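Local coordinates for Lmo2125 protein (Listeria monocytogenes serovar 1/2a, PDB 5TU0) that binds maltose and, as a solute-binding lipoprotein, probably delivers it to a membrane sugar transporter, at residues A[8-17]-A[35-45]; A[18-26]-A[303-311]. The protein carries 2 engineered substitutions. One frame throughout, in Å; residues are numbered along the deposited sequence. Where two conformers were deposited one is given.

Interaction 1: A[8-17]-A[35-45]; sequences EKTLTVSVDA and DVKVKVVEKDM
L11 and V13 exchange backbone hydrogen bonds with K37, K39 and V41, the middle of a parallel ladder between strands 10-15 and 37-42. Seven N-H to C=O bonds run from K9 O to K43 N, and the strand axes lie 4.7 Å apart with their directions 23° from parallel. The straightest is V13 N to K39 O, 2.8 Å, with 175° at the hydrogen; the donor sits nearly along the C=O axis. K37 O takes two donors: L11 N, tilted slightly from the carbonyl plane, and the hydroxyl T10 OG1 at 2.9 Å, well above that plane. T10 OG1 gets there because it is trans to its own backbone N (chi1 -177°). Near the C-terminal end of the ladder, one water bridges S14 OG and K43 O, donating to the carbonyl. A second water donates to both D16 OD2 and D44 OD2, carboxylate oxygens 4.2 Å apart, and so probably eases their like charge; their OD1 atoms cap the following helices at G18 N and E47 N. V13 CG2 meets V38 CG1 at 3.6 Å, and the V41 CG2 methyl presses on S14 CB at 3.4 Å, tighter than usual. The strands and helix 17-34 form a beta-alpha-beta unit of the periplasmic-binding-protein fold. V38 and V40 pack against that helix, L11 touches V287 and W291 of helix 285-295, V13 and V15 meet W276 of strand 272-278, and T12 and S14 bond through their backbones to V64 of strand 64-68.

Interaction 2: A[18-26]-A[303-311]; sequences GYKDYVNKI and TLYDMTNEV
Y22 lays its ring against the start of segment 303-311, where it packs on L304. L304 CD1 stands over one ring face in a CH-pi contact, 3.8 Å from the centroid and only 11° off the normal, while L304 CB reaches Y22 CE1 at 3.7 Å. The tyrosine swings toward the second helix because its CG is trans to the backbone N. In the conformer of M307 given here, one of two, CG approaches the ring edge, near its plane, at 4.2 Å from Y22 CD1. One turn further along helix 17-34, I26 CG2 lies 4.0 Å from T303 CG2, which also touches Y22 CE1; the T303 and I26 side chains run alongside in opposite senses. K25 adds its aliphatic CD, which touches T303 CG2. The axes of 18-26 and 303-308 approach to 9.8 Å with directions 138° apart, a steeply inclined antiparallel packing that brings helix 17-34, from the first beta-alpha-beta unit, against helix 298-308 from late in the chain. Polar contact across the segments centres on Y19 OH, which donates to E310 OE2 at 2.7 Å. The carboxylate is met on its syn side, 27° out of plane. K274 NZ also bonds Y19 OH, whereas Y22 OH is paired with N300 O. Within 303-311, T308 OG1 both donates to L304 O, from above the carbonyl plane, and accepts from E310 N at 3.2 Å. That second bond makes an ST turn leading out of the helix toward E310.

Overall arrangement
From the N terminus, strand 10-15 runs into helix 17-34, and the chain returns through strand 37-42; interaction 1 closes this short loop, whose 17 intervening residues are all helical. Interaction 2 starts on that same helix and closes a far longer loop of 276 residues, reaching the end of helix 298-308. Since 18-26 lies between 8-17 and 35-45, while 303-311 lies beyond both, the two contacts cross along the chain. Their centres are 14 Å apart and they touch directly: V40 CG2 lies 3.7 Å from V23 CG1. Helix 17-34 is thus shared, facing the two-stranded sheet with V23 and the late helix with Y22.

Interaction 1: A[8-17]-A[35-45]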
ATOM      1  N   GLU A   8       1.572  23.020 -32.886  1.00 83.67           N
ATOM      2  CA  GLU A   8       0.501  22.464 -32.082  1.00 80.90           C
ATOM      3  C   GLU A   8       1.132  21.584 -30.990  1.00 74.18           C
ATOM      4  O   GLU A   8       1.464  20.424 -31.226  1.00 71.99           O
ATOM      5  CB  GLU A   8      -0.463  21.701 -33.008  1.00 83.95           C
ATOM      6  CG  GLU A   8      -0.976  22.588 -34.154  1.00 89.72           C
ATOM      7  CD  GLU A   8      -1.779  21.855 -35.224  1.00 93.31           C
ATOM      8  OE1 GLU A   8      -1.876  22.389 -36.350  1.00 98.08           O
ATOM      9  OE2 GLU A   8      -2.305  20.754 -34.961  1.00 94.31           O
ATOM     10  N   LYS A   9       1.319  22.210 -29.822  1.00 68.96           N
ATOM     11  CA  LYS A   9       1.942  21.664 -28.584  1.00 62.74           C
ATOM     12  C   LYS A   9       2.031  20.143 -28.357  1.00 55.81           C
ATOM     13  O   LYS A   9       1.310  19.353 -28.955  1.00 54.58           O
ATOM     14  CB  LYS A   9       1.278  22.325 -27.371  1.00 63.82           C
ATOM     15  CG  LYS A   9      -0.215  22.050 -27.281  1.00 65.77           C
ATOM     16  CD  LYS A   9      -0.949  22.952 -26.298  1.00 67.64           C
ATOM     17  CE  LYS A   9      -1.113  24.366 -26.822  1.00 71.47           C
ATOM     18  NZ  LYS A   9      -1.912  25.198 -25.882  1.00 74.66           N
ATOM     19  N   THR A  10       2.934  19.757 -27.460  1.00 51.30           N
ATOM     20  CA  THR A  10       3.197  18.343 -27.166  1.00 48.60           C
ATOM     21  C   THR A  10       3.369  18.096 -25.648  1.00 45.20           C
ATOM     22  O   THR A  10       3.722  19.014 -24.898  1.00 46.41           O
ATOM     23  CB  THR A  10       4.416  17.842 -27.985  1.00 52.55           C
ATOM     24  OG1 THR A  10       4.646  16.437 -27.746  1.00 55.02           O
ATOM     25  CG2 THR A  10       5.671  18.655 -27.657  1.00 54.06           C
ATOM     26  N   LEU A  11       3.098  16.857 -25.225  1.00 38.67           N
ATOM     27  CA  LEU A  11       3.141  16.446 -23.818  1.00 35.81           C
ATOM     28  C   LEU A  11       3.844  15.089 -23.696  1.00 33.92           C
ATOM     29  O   LEU A  11       3.486  14.140 -24.390  1.00 34.38           O
ATOM     30  CB  LEU A  11       1.718  16.303 -23.284  1.00 33.80           C
ATOM     31  CG  LEU A  11       1.587  15.959 -21.793  1.00 33.04           C
ATOM     32  CD1 LEU A  11       1.838  17.199 -20.950  1.00 33.14           C
ATOM     33  CD2 LEU A  11       0.223  15.370 -21.484  1.00 32.19           C
ATOM     34  N   THR A  12       4.843  14.990 -22.818  1.00 31.85           N
ATOM     35  CA  THR A  12       5.548  13.722 -22.631  1.00 30.69           C
ATOM     36  C   THR A  12       5.055  13.003 -21.374  1.00 30.39           C
ATOM     37  O   THR A  12       5.155  13.530 -20.244  1.00 29.42           O
ATOM     38  CB  THR A  12       7.071  13.912 -22.618  1.00 31.47           C
ATOM     39  OG1 THR A  12       7.477  14.481 -23.868  1.00 32.88           O
ATOM     40  CG2 THR A  12       7.776  12.587 -22.439  1.00 31.64           C
ATOM     41  N   VAL A  13       4.553  11.783 -21.580  1.00 29.37           N
ATOM     42  CA  VAL A  13       3.961  10.979 -20.513  1.00 28.47           C
ATOM     43  C   VAL A  13       4.864   9.790 -20.307  1.00 28.54           C
ATOM     44  O   VAL A  13       5.084   9.034 -21.244  1.00 29.95           O
ATOM     45  CB  VAL A  13       2.547  10.498 -20.917  1.00 28.66           C
ATOM     46  CG1 VAL A  13       1.941   9.558 -19.866  1.00 29.18           C
ATOM     47  CG2 VAL A  13       1.647  11.692 -21.180  1.00 29.35           C
ATOM     48  N   SER A  14       5.428   9.662 -19.101  1.00 27.29           N
ATOM     49  CA  SER A  14       6.312   8.553 -18.775  1.00 27.82           C
ATOM     50  C   SER A  14       5.646   7.582 -17.818  1.00 27.76           C
ATOM     51  O   SER A  14       5.189   7.967 -16.734  1.00 26.90           O
ATOM     52  CB  SER A  14       7.629   9.046 -18.170  1.00 29.11           C
ATOM     53  OG  SER A  14       8.550   7.968 -18.006  1.00 29.92           O
ATOM     54  N   VAL A  15       5.621   6.307 -18.195  1.00 27.34           N
ATOM     55  CA  VAL A  15       5.022   5.296 -17.350  1.00 27.46           C
ATOM     56  C   VAL A  15       5.801   4.005 -17.381  1.00 28.58           C
ATOM     57  O   VAL A  15       6.578   3.747 -18.290  1.00 29.17           O
ATOM     58  CB  VAL A  15       3.540   4.994 -17.731  1.00 27.51           C
ATOM     59  CG1 VAL A  15       2.638   6.169 -17.405  1.00 26.91           C
ATOM     60  CG2 VAL A  15       3.388   4.569 -19.201  1.00 28.04           C
ATOM     61  N   ASP A  16       5.578   3.205 -16.353  1.00 29.30           N
ATOM     62  CA  ASP A  16       6.138   1.888 -16.248  1.00 32.40           C
ATOM     63  C   ASP A  16       5.589   1.029 -17.386  1.00 31.84           C
ATOM     64  O   ASP A  16       4.511   1.300 -17.913  1.00 28.93           O
ATOM     65  CB  ASP A  16       5.735   1.294 -14.909  1.00 35.36           C
ATOM     66  CG  ASP A  16       6.413   0.011 -14.631  1.00 40.55           C
ATOM     67  OD1 ASP A  16       6.017  -1.020 -15.243  1.00 44.68           O
ATOM     68  OD2 ASP A  16       7.317   0.033 -13.771  1.00 44.04           O
ATOM     69  N   ALA A  17       6.330  -0.011 -17.737  1.00 33.22           N
ATOM     70  CA  ALA A  17       5.942  -0.930 -18.807  1.00 34.38           C
ATOM     71  C   ALA A  17       4.504  -1.419 -18.717  1.00 33.70           C
ATOM     72  O   ALA A  17       3.820  -1.514 -19.740  1.00 33.18           O
ATOM     73  CB  ALA A  17       6.890  -2.119 -18.849  1.00 37.13           C
ATOM     74  N   ASP A  35      -5.837  19.294 -29.186  1.00 38.83           N
ATOM     75  CA  ASP A  35      -4.921  19.696 -30.262  1.00 41.68           C
ATOM     76  C   ASP A  35      -3.461  19.588 -29.775  1.00 40.34           C
ATOM     77  O   ASP A  35      -2.677  20.531 -29.897  1.00 41.47           O
ATOM     78  CB  ASP A  35      -5.260  21.115 -30.756  1.00 45.08           C
ATOM     79  CG  ASP A  35      -4.532  21.489 -32.041  1.00 50.17           C
ATOM     80  OD1 ASP A  35      -3.857  20.615 -32.639  1.00 53.30           O
ATOM     81  OD2 ASP A  35      -4.646  22.669 -32.466  1.00 54.00           O
ATOM     82  N   VAL A  36      -3.127  18.422 -29.221  0.50 38.55           N
ATOM     83  CA  VAL A  36      -1.808  18.144 -28.667  0.50 37.75           C
ATOM     84  C   VAL A  36      -1.329  16.787 -29.158  0.50 37.76           C
ATOM     85  O   VAL A  36      -2.157  15.923 -29.521  0.50 37.26           O
ATOM     86  CB  VAL A  36      -1.874  18.095 -27.118  0.50 36.16           C
ATOM     87  CG1 VAL A  36      -0.515  17.768 -26.509  0.50 35.64           C
ATOM     88  CG2 VAL A  36      -2.412  19.403 -26.560  0.50 36.51           C
ATOM     89  N   LYS A  37      -0.003  16.606 -29.198  1.00 38.08           N
ATOM     90  CA  LYS A  37       0.579  15.313 -29.540  1.00 40.09           C
ATOM     91  C   LYS A  37       1.159  14.778 -28.227  1.00 39.26           C
ATOM     92  O   LYS A  37       1.925  15.471 -27.564  1.00 39.24           O
ATOM     93  CB  LYS A  37       1.648  15.421 -30.624  1.00 44.35           C
ATOM     94  CG  LYS A  37       2.204  14.050 -30.997  1.00 46.94           C
ATOM     95  CD  LYS A  37       2.961  14.023 -32.303  1.00 50.67           C
ATOM     96  CE  LYS A  37       3.326  12.582 -32.667  1.00 52.10           C
ATOM     97  NZ  LYS A  37       3.842  12.450 -34.056  1.00 55.22           N
ATOM     98  N   VAL A  38       0.747  13.578 -27.830  1.00 38.00           N
ATOM     99  CA  VAL A  38       1.240  12.957 -26.616  1.00 37.41           C
ATOM    100  C   VAL A  38       2.343  11.975 -27.010  1.00 38.79           C
ATOM    101  O   VAL A  38       2.131  11.130 -27.871  1.00 39.02           O
ATOM    102  CB  VAL A  38       0.126  12.200 -25.858  1.00 36.27           C
ATOM    103  CG1 VAL A  38       0.688  11.423 -24.673  1.00 36.37           C
ATOM    104  CG2 VAL A  38      -0.959  13.168 -25.404  1.00 35.02           C
ATOM    105  N   LYS A  39       3.513  12.132 -26.396  1.00 37.49           N
ATOM    106  CA  LYS A  39       4.652  11.246 -26.590  1.00 38.41           C
ATOM    107  C   LYS A  39       4.682  10.332 -25.376  1.00 36.76           C
ATOM    108  O   LYS A  39       4.766  10.810 -24.240  1.00 34.74           O
ATOM    109  CB  LYS A  39       5.937  12.064 -26.683  1.00 39.72           C
ATOM    110  CG  LYS A  39       7.219  11.255 -26.780  1.00 42.31           C
ATOM    111  CD  LYS A  39       8.424  12.180 -26.791  1.00 44.59           C
ATOM    112  CE  LYS A  39       9.734  11.412 -26.807  1.00 47.40           C
ATOM    113  NZ  LYS A  39      10.897  12.332 -26.961  1.00 49.56           N
ATOM    114  N   VAL A  40       4.597   9.026 -25.607  1.00 36.38           N
ATOM    115  CA  VAL A  40       4.606   8.054 -24.523  1.00 35.45           C
ATOM    116  C   VAL A  40       5.985   7.411 -24.398  1.00 36.28           C
ATOM    117  O   VAL A  40       6.502   6.853 -25.357  1.00 36.84           O
ATOM    118  CB  VAL A  40       3.552   6.952 -24.745  1.00 36.92           C
ATOM    119  CG1 VAL A  40       3.534   5.979 -23.570  1.00 36.33           C
ATOM    120  CG2 VAL A  40       2.169   7.572 -24.922  1.00 36.68           C
ATOM    121  N   VAL A  41       6.580   7.505 -23.217  1.00 35.24           N
ATOM    122  CA  VAL A  41       7.881   6.881 -22.962  1.00 36.84           C
ATOM    123  C   VAL A  41       7.711   5.851 -21.852  1.00 35.41           C
ATOM    124  O   VAL A  41       6.927   6.050 -20.916  1.00 32.30           O
ATOM    125  CB  VAL A  41       8.982   7.907 -22.609  1.00 37.63           C
ATOM    126  CG1 VAL A  41       9.172   8.888 -23.749  1.00 39.52           C
ATOM    127  CG2 VAL A  41       8.666   8.663 -21.340  1.00 37.33           C
ATOM    128  N   GLU A  42       8.421   4.740 -21.977  1.00 36.66           N
ATOM    129  CA  GLU A  42       8.372   3.690 -20.981  1.00 36.16           C
ATOM    130  C   GLU A  42       9.628   3.753 -20.132  1.00 35.45           C
ATOM    131  O   GLU A  42      10.746   3.800 -20.657  1.00 34.89           O
ATOM    132  CB  GLU A  42       8.224   2.310 -21.632  1.00 39.61           C
ATOM    133  CG  GLU A  42       8.021   1.165 -20.627  1.00 41.54           C
ATOM    134  CD  GLU A  42       9.267   0.806 -19.817  1.00 44.21           C
ATOM    135  OE1 GLU A  42      10.371   0.871 -20.396  1.00 47.95           O
ATOM    136  OE2 GLU A  42       9.156   0.428 -18.609  1.00 45.32           O
ATOM    137  N   LYS A  43       9.443   3.749 -18.816  1.00 33.89           N
ATOM    138  CA  LYS A  43      10.566   3.759 -17.894  1.00 34.96           C
ATOM    139  C   LYS A  43      10.089   3.367 -16.502  1.00 33.30           C
ATOM    140  O   LYS A  43       9.001   3.750 -16.080  1.00 31.77           O
ATOM    141  CB  LYS A  43      11.227   5.143 -17.868  1.00 35.89           C
ATOM    142  CG  LYS A  43      12.494   5.245 -17.034  1.00 37.94           C
ATOM    143  CD  LYS A  43      13.198   6.559 -17.345  1.00 39.75           C
ATOM    144  CE  LYS A  43      14.337   6.861 -16.398  1.00 41.66           C
ATOM    145  NZ  LYS A  43      15.439   5.874 -16.505  1.00 45.85           N
ATOM    146  N   ASP A  44      10.897   2.579 -15.801  1.00 33.92           N
ATOM    147  CA  ASP A  44      10.579   2.179 -14.433  1.00 34.10           C
ATOM    148  C   ASP A  44      10.112   3.404 -13.624  1.00 33.07           C
ATOM    149  O   ASP A  44      10.742   4.460 -13.683  1.00 31.77           O
ATOM    150  CB  ASP A  44      11.812   1.525 -13.791  1.00 35.66           C
ATOM    151  CG  ASP A  44      11.578   1.122 -12.362  1.00 36.40           C
ATOM    152  OD1 ASP A  44      11.804   1.953 -11.445  1.00 36.45           O
ATOM    153  OD2 ASP A  44      11.204  -0.047 -12.151  1.00 37.31           O
ATOM    154  N   MET A  45       9.014   3.252 -12.882  1.00 33.00           N
ATOM    155  CA  MET A  45       8.406   4.364 -12.137  1.00 33.71           C
ATOM    156  C   MET A  45       9.371   5.007 -11.146  1.00 33.19           C
ATOM    157  O   MET A  45       9.512   6.234 -11.101  1.00 30.59           O
ATOM    158  CB  MET A  45       7.131   3.903 -11.405  1.00 34.11           C
ATOM    159  CG  MET A  45       6.339   5.036 -10.736  1.00 35.31           C
ATOM    160  SD  MET A  45       4.886   4.504  -9.783  1.00 36.05           S
ATOM    161  CE  MET A  45       5.676   3.672  -8.414  1.00 36.57           C
TER
HETATM  162  O   HOH W   1       8.192   6.289 -15.857  1.00 30.74           O
HETATM  163  O   HOH W   2      10.147  -1.330 -14.430  0.50 29.79           O

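Interaction 2: A[18-26]-A[303-311]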
ATOM      1  N   GLY A  18       4.039  -1.698 -17.501  1.00 32.05           N
ATOM      2  CA  GLY A  18       2.686  -2.199 -17.293  1.00 31.59           C
ATOM      3  C   GLY A  18       1.553  -1.254 -17.638  1.00 29.17           C
ATOM      4  O   GLY A  18       0.411  -1.667 -17.698  1.00 29.95           O
ATOM      5  N   TYR A  19       1.861   0.015 -17.863  1.00 27.60           N
ATOM      6  CA  TYR A  19       0.837   0.989 -18.213  1.00 26.56           C
ATOM      7  C   TYR A  19       0.992   1.547 -19.627  1.00 26.36           C
ATOM      8  O   TYR A  19       0.162   2.336 -20.058  1.00 24.46           O
ATOM      9  CB  TYR A  19       0.857   2.151 -17.232  1.00 25.77           C
ATOM     10  CG  TYR A  19       0.712   1.732 -15.788  1.00 26.62           C
ATOM     11  CD1 TYR A  19      -0.431   1.098 -15.348  1.00 27.40           C
ATOM     12  CD2 TYR A  19       1.715   2.007 -14.855  1.00 27.80           C
ATOM     13  CE1 TYR A  19      -0.571   0.706 -14.028  1.00 28.92           C
ATOM     14  CE2 TYR A  19       1.584   1.617 -13.532  1.00 28.56           C
ATOM     15  CZ  TYR A  19       0.438   0.971 -13.121  1.00 29.15           C
ATOM     16  OH  TYR A  19       0.310   0.589 -11.813  1.00 30.42           O
ATOM     17  N   LYS A  20       2.035   1.123 -20.343  1.00 30.55           N
ATOM     18  CA  LYS A  20       2.301   1.657 -21.688  1.00 31.79           C
ATOM     19  C   LYS A  20       1.128   1.431 -22.640  1.00 31.81           C
ATOM     20  O   LYS A  20       0.677   2.377 -23.304  1.00 31.95           O
ATOM     21  CB  LYS A  20       3.586   1.054 -22.267  1.00 34.06           C
ATOM     22  CG  LYS A  20       4.145   1.843 -23.440  1.00 36.37           C
ATOM     23  CD  LYS A  20       5.284   1.100 -24.101  1.00 39.10           C
ATOM     24  CE  LYS A  20       5.834   1.874 -25.283  1.00 41.34           C
ATOM     25  NZ  LYS A  20       6.755   0.999 -26.053  1.00 44.46           N
ATOM     26  N   ASP A  21       0.625   0.197 -22.699  1.00 32.28           N
ATOM     27  CA  ASP A  21      -0.516  -0.118 -23.593  1.00 33.66           C
ATOM     28  C   ASP A  21      -1.764   0.688 -23.231  1.00 32.17           C
ATOM     29  O   ASP A  21      -2.497   1.158 -24.107  1.00 31.11           O
ATOM     30  CB  ASP A  21      -0.846  -1.610 -23.559  1.00 35.92           C
ATOM     31  CG  ASP A  21       0.253  -2.476 -24.161  1.00 38.79           C
ATOM     32  OD1 ASP A  21       1.144  -1.935 -24.851  1.00 40.86           O
ATOM     33  OD2 ASP A  21       0.211  -3.710 -23.965  1.00 39.76           O
ATOM     34  N   TYR A  22      -2.002   0.830 -21.927  1.00 30.35           N
ATOM     35  CA  TYR A  22      -3.130   1.590 -21.430  1.00 29.32           C
ATOM     36  C   TYR A  22      -3.037   3.042 -21.860  1.00 28.47           C
ATOM     37  O   TYR A  22      -4.009   3.595 -22.401  1.00 28.04           O
ATOM     38  CB  TYR A  22      -3.222   1.488 -19.896  1.00 28.86           C
ATOM     39  CG  TYR A  22      -4.083   2.550 -19.283  1.00 28.48           C
ATOM     40  CD1 TYR A  22      -5.464   2.506 -19.416  1.00 29.04           C
ATOM     41  CD2 TYR A  22      -3.516   3.599 -18.542  1.00 28.53           C
ATOM     42  CE1 TYR A  22      -6.268   3.493 -18.860  1.00 29.38           C
ATOM     43  CE2 TYR A  22      -4.312   4.587 -17.977  1.00 28.06           C
ATOM     44  CZ  TYR A  22      -5.690   4.523 -18.135  1.00 28.14           C
ATOM     45  OH  TYR A  22      -6.500   5.493 -17.575  1.00 28.44           O
ATOM     46  N   VAL A  23      -1.876   3.657 -21.644  1.00 27.19           N
ATOM     47  CA  VAL A  23      -1.689   5.050 -22.038  1.00 27.50           C
ATOM     48  C   VAL A  23      -1.855   5.189 -23.572  1.00 29.15           C
ATOM     49  O   VAL A  23      -2.511   6.137 -24.042  1.00 29.84           O
ATOM     50  CB  VAL A  23      -0.355   5.631 -21.517  1.00 27.09           C
ATOM     51  CG1 VAL A  23      -0.083   7.013 -22.101  1.00 27.22           C
ATOM     52  CG2 VAL A  23      -0.389   5.714 -19.996  1.00 25.91           C
ATOM     53  N   ASN A  24      -1.301   4.250 -24.331  1.00 30.80           N
ATOM     54  CA  ASN A  24      -1.440   4.281 -25.801  1.00 33.11           C
ATOM     55  C   ASN A  24      -2.890   4.159 -26.253  1.00 33.51           C
ATOM     56  O   ASN A  24      -3.301   4.850 -27.196  1.00 34.46           O
ATOM     57  CB  ASN A  24      -0.548   3.247 -26.494  1.00 35.63           C
ATOM     58  CG  ASN A  24       0.888   3.717 -26.623  1.00 36.70           C
ATOM     59  OD1 ASN A  24       1.154   4.911 -26.748  1.00 37.39           O
ATOM     60  ND2 ASN A  24       1.818   2.781 -26.607  1.00 39.44           N
ATOM     61  N   LYS A  25      -3.664   3.323 -25.571  1.00 33.28           N
ATOM     62  CA  LYS A  25      -5.077   3.182 -25.876  1.00 34.28           C
ATOM     63  C   LYS A  25      -5.850   4.489 -25.647  1.00 32.94           C
ATOM     64  O   LYS A  25      -6.623   4.901 -26.500  1.00 33.26           O
ATOM     65  CB  LYS A  25      -5.728   2.080 -25.041  1.00 35.02           C
ATOM     66  CG  LYS A  25      -7.169   1.777 -25.442  1.00 37.38           C
ATOM     67  CD  LYS A  25      -7.724   0.562 -24.707  1.00 39.17           C
ATOM     68  CE  LYS A  25      -8.851  -0.127 -25.462  1.00 42.07           C
ATOM     69  NZ  LYS A  25      -8.336  -0.903 -26.617  1.00 43.32           N
ATOM     70  N   ILE A  26      -5.634   5.145 -24.508  1.00 30.82           N
ATOM     71  CA  ILE A  26      -6.420   6.342 -24.190  1.00 30.74           C
ATOM     72  C   ILE A  26      -5.896   7.678 -24.706  1.00 30.73           C
ATOM     73  O   ILE A  26      -6.651   8.646 -24.724  1.00 31.24           O
ATOM     74  CB  ILE A  26      -6.642   6.493 -22.665  1.00 29.16           C
ATOM     75  CG1 ILE A  26      -5.341   6.870 -21.933  1.00 28.46           C
ATOM     76  CG2 ILE A  26      -7.251   5.210 -22.111  1.00 29.71           C
ATOM     77  CD1 ILE A  26      -5.526   7.249 -20.468  1.00 27.61           C
ATOM     78  N   THR A 303     -11.318   2.237 -18.027  1.00 31.75           N
ATOM     79  CA  THR A 303     -10.408   1.586 -18.987  1.00 31.99           C
ATOM     80  C   THR A 303      -9.145   1.075 -18.254  1.00 30.82           C
ATOM     81  O   THR A 303      -8.650  -0.017 -18.545  1.00 30.36           O
ATOM     82  CB  THR A 303     -10.006   2.526 -20.130  1.00 31.69           C
ATOM     83  OG1 THR A 303     -11.188   2.942 -20.828  1.00 33.24           O
ATOM     84  CG2 THR A 303      -9.057   1.839 -21.098  1.00 31.97           C
ATOM     85  N   LEU A 304      -8.643   1.855 -17.302  1.00 29.58           N
ATOM     86  CA  LEU A 304      -7.469   1.416 -16.522  1.00 29.24           C
ATOM     87  C   LEU A 304      -7.751   0.064 -15.876  1.00 28.68           C
ATOM     88  O   LEU A 304      -6.944  -0.863 -15.986  1.00 28.20           O
ATOM     89  CB  LEU A 304      -7.097   2.432 -15.436  1.00 28.96           C
ATOM     90  CG  LEU A 304      -5.937   2.025 -14.509  1.00 28.54           C
ATOM     91  CD1 LEU A 304      -4.625   1.937 -15.269  1.00 28.72           C
ATOM     92  CD2 LEU A 304      -5.833   3.003 -13.350  1.00 29.01           C
ATOM     93  N   TYR A 305      -8.895  -0.050 -15.209  1.00 29.15           N
ATOM     94  CA  TYR A 305      -9.261  -1.304 -14.554  1.00 30.44           C
ATOM     95  C   TYR A 305      -9.432  -2.434 -15.564  1.00 31.94           C
ATOM     96  O   TYR A 305      -9.018  -3.571 -15.328  1.00 30.60           O
ATOM     97  CB  TYR A 305     -10.545  -1.158 -13.732  1.00 31.59           C
ATOM     98  CG  TYR A 305     -10.947  -2.464 -13.082  1.00 32.31           C
ATOM     99  CD1 TYR A 305     -10.279  -2.926 -11.950  1.00 32.14           C
ATOM    100  CD2 TYR A 305     -11.964  -3.254 -13.614  1.00 33.87           C
ATOM    101  CE1 TYR A 305     -10.613  -4.132 -11.362  1.00 32.68           C
ATOM    102  CE2 TYR A 305     -12.306  -4.464 -13.025  1.00 35.13           C
ATOM    103  CZ  TYR A 305     -11.622  -4.887 -11.889  1.00 34.59           C
ATOM    104  OH  TYR A 305     -11.944  -6.073 -11.285  1.00 35.95           O
ATOM    105  N   ASP A 306     -10.062  -2.111 -16.688  1.00 32.84           N
ATOM    106  CA  ASP A 306     -10.265  -3.095 -17.727  1.00 34.51           C
ATOM    107  C   ASP A 306      -8.943  -3.672 -18.247  1.00 33.44           C
ATOM    108  O   ASP A 306      -8.850  -4.866 -18.485  1.00 34.15           O
ATOM    109  CB  ASP A 306     -11.052  -2.483 -18.902  1.00 36.15           C
ATOM    110  CG  ASP A 306     -12.532  -2.245 -18.587  1.00 38.63           C
ATOM    111  OD1 ASP A 306     -13.070  -2.817 -17.623  1.00 42.10           O
ATOM    112  OD2 ASP A 306     -13.184  -1.497 -19.348  1.00 40.38           O
ATOM    113  N   MET A 307      -7.942  -2.814 -18.382  0.50 32.32           N
ATOM    114  CA  MET A 307      -6.641  -3.187 -18.919  0.50 32.55           C
ATOM    115  C   MET A 307      -5.663  -3.843 -17.948  0.50 32.45           C
ATOM    116  O   MET A 307      -4.914  -4.747 -18.321  0.50 32.91           O
ATOM    117  CB  MET A 307      -5.976  -1.919 -19.458  0.50 31.48           C
ATOM    118  CG  MET A 307      -6.690  -1.347 -20.662  0.50 31.86           C
ATOM    119  SD  MET A 307      -6.548  -2.461 -22.060  0.50 32.45           S
ATOM    120  CE  MET A 307      -4.811  -2.289 -22.455  0.50 32.45           C
ATOM    121  N   THR A 308      -5.698  -3.403 -16.700  1.00 31.98           N
ATOM    122  CA  THR A 308      -4.679  -3.800 -15.704  1.00 32.24           C
ATOM    123  C   THR A 308      -5.167  -4.493 -14.451  1.00 32.83           C
ATOM    124  O   THR A 308      -4.355  -5.037 -13.727  1.00 32.87           O
ATOM    125  CB  THR A 308      -3.944  -2.535 -15.211  1.00 31.20           C
ATOM    126  OG1 THR A 308      -4.859  -1.705 -14.481  1.00 29.89           O
ATOM    127  CG2 THR A 308      -3.371  -1.749 -16.379  1.00 31.17           C
ATOM    128  N   ASN A 309      -6.473  -4.459 -14.198  1.00 34.29           N
ATOM    129  CA  ASN A 309      -7.077  -5.009 -12.980  1.00 36.59           C
ATOM    130  C   ASN A 309      -6.678  -4.237 -11.712  1.00 34.55           C
ATOM    131  O   ASN A 309      -6.934  -4.703 -10.613  1.00 34.91           O
ATOM    132  CB  ASN A 309      -6.834  -6.531 -12.803  1.00 39.51           C
ATOM    133  CG  ASN A 309      -7.690  -7.378 -13.730  1.00 44.25           C
ATOM    134  OD1 ASN A 309      -7.827  -8.575 -13.522  1.00 51.26           O
ATOM    135  ND2 ASN A 309      -8.277  -6.764 -14.741  1.00 46.75           N
ATOM    136  N   GLU A 310      -6.079  -3.056 -11.869  1.00 33.52           N
ATOM    137  CA  GLU A 310      -5.756  -2.229 -10.706  1.00 33.36           C
ATOM    138  C   GLU A 310      -6.997  -1.440 -10.340  1.00 30.13           C
ATOM    139  O   GLU A 310      -7.702  -0.944 -11.208  1.00 29.94           O
ATOM    140  CB  GLU A 310      -4.526  -1.369 -10.971  1.00 35.37           C
ATOM    141  CG  GLU A 310      -3.303  -2.262 -11.166  1.00 39.04           C
ATOM    142  CD  GLU A 310      -1.996  -1.541 -11.041  1.00 39.96           C
ATOM    143  OE1 GLU A 310      -1.761  -0.938  -9.989  1.00 43.78           O
ATOM    144  OE2 GLU A 310      -1.181  -1.619 -11.976  1.00 43.97           O
ATOM    145  N   VAL A 311      -7.268  -1.343  -9.046  1.00 27.85           N
ATOM    146  CA  VAL A 311      -8.476  -0.710  -8.554  1.00 27.72           C
ATOM    147  C   VAL A 311      -8.440   0.808  -8.682  1.00 27.35           C
ATOM    148  O   VAL A 311      -7.534   1.450  -8.159  1.00 27.45           O
ATOM    149  CB  VAL A 311      -8.748  -1.110  -7.095  1.00 27.67           C
ATOM    150  CG1 VAL A 311     -10.036  -0.478  -6.604  1.00 28.00           C
ATOM    151  CG2 VAL A 311      -8.809  -2.635  -6.990  1.00 28.41           C
TER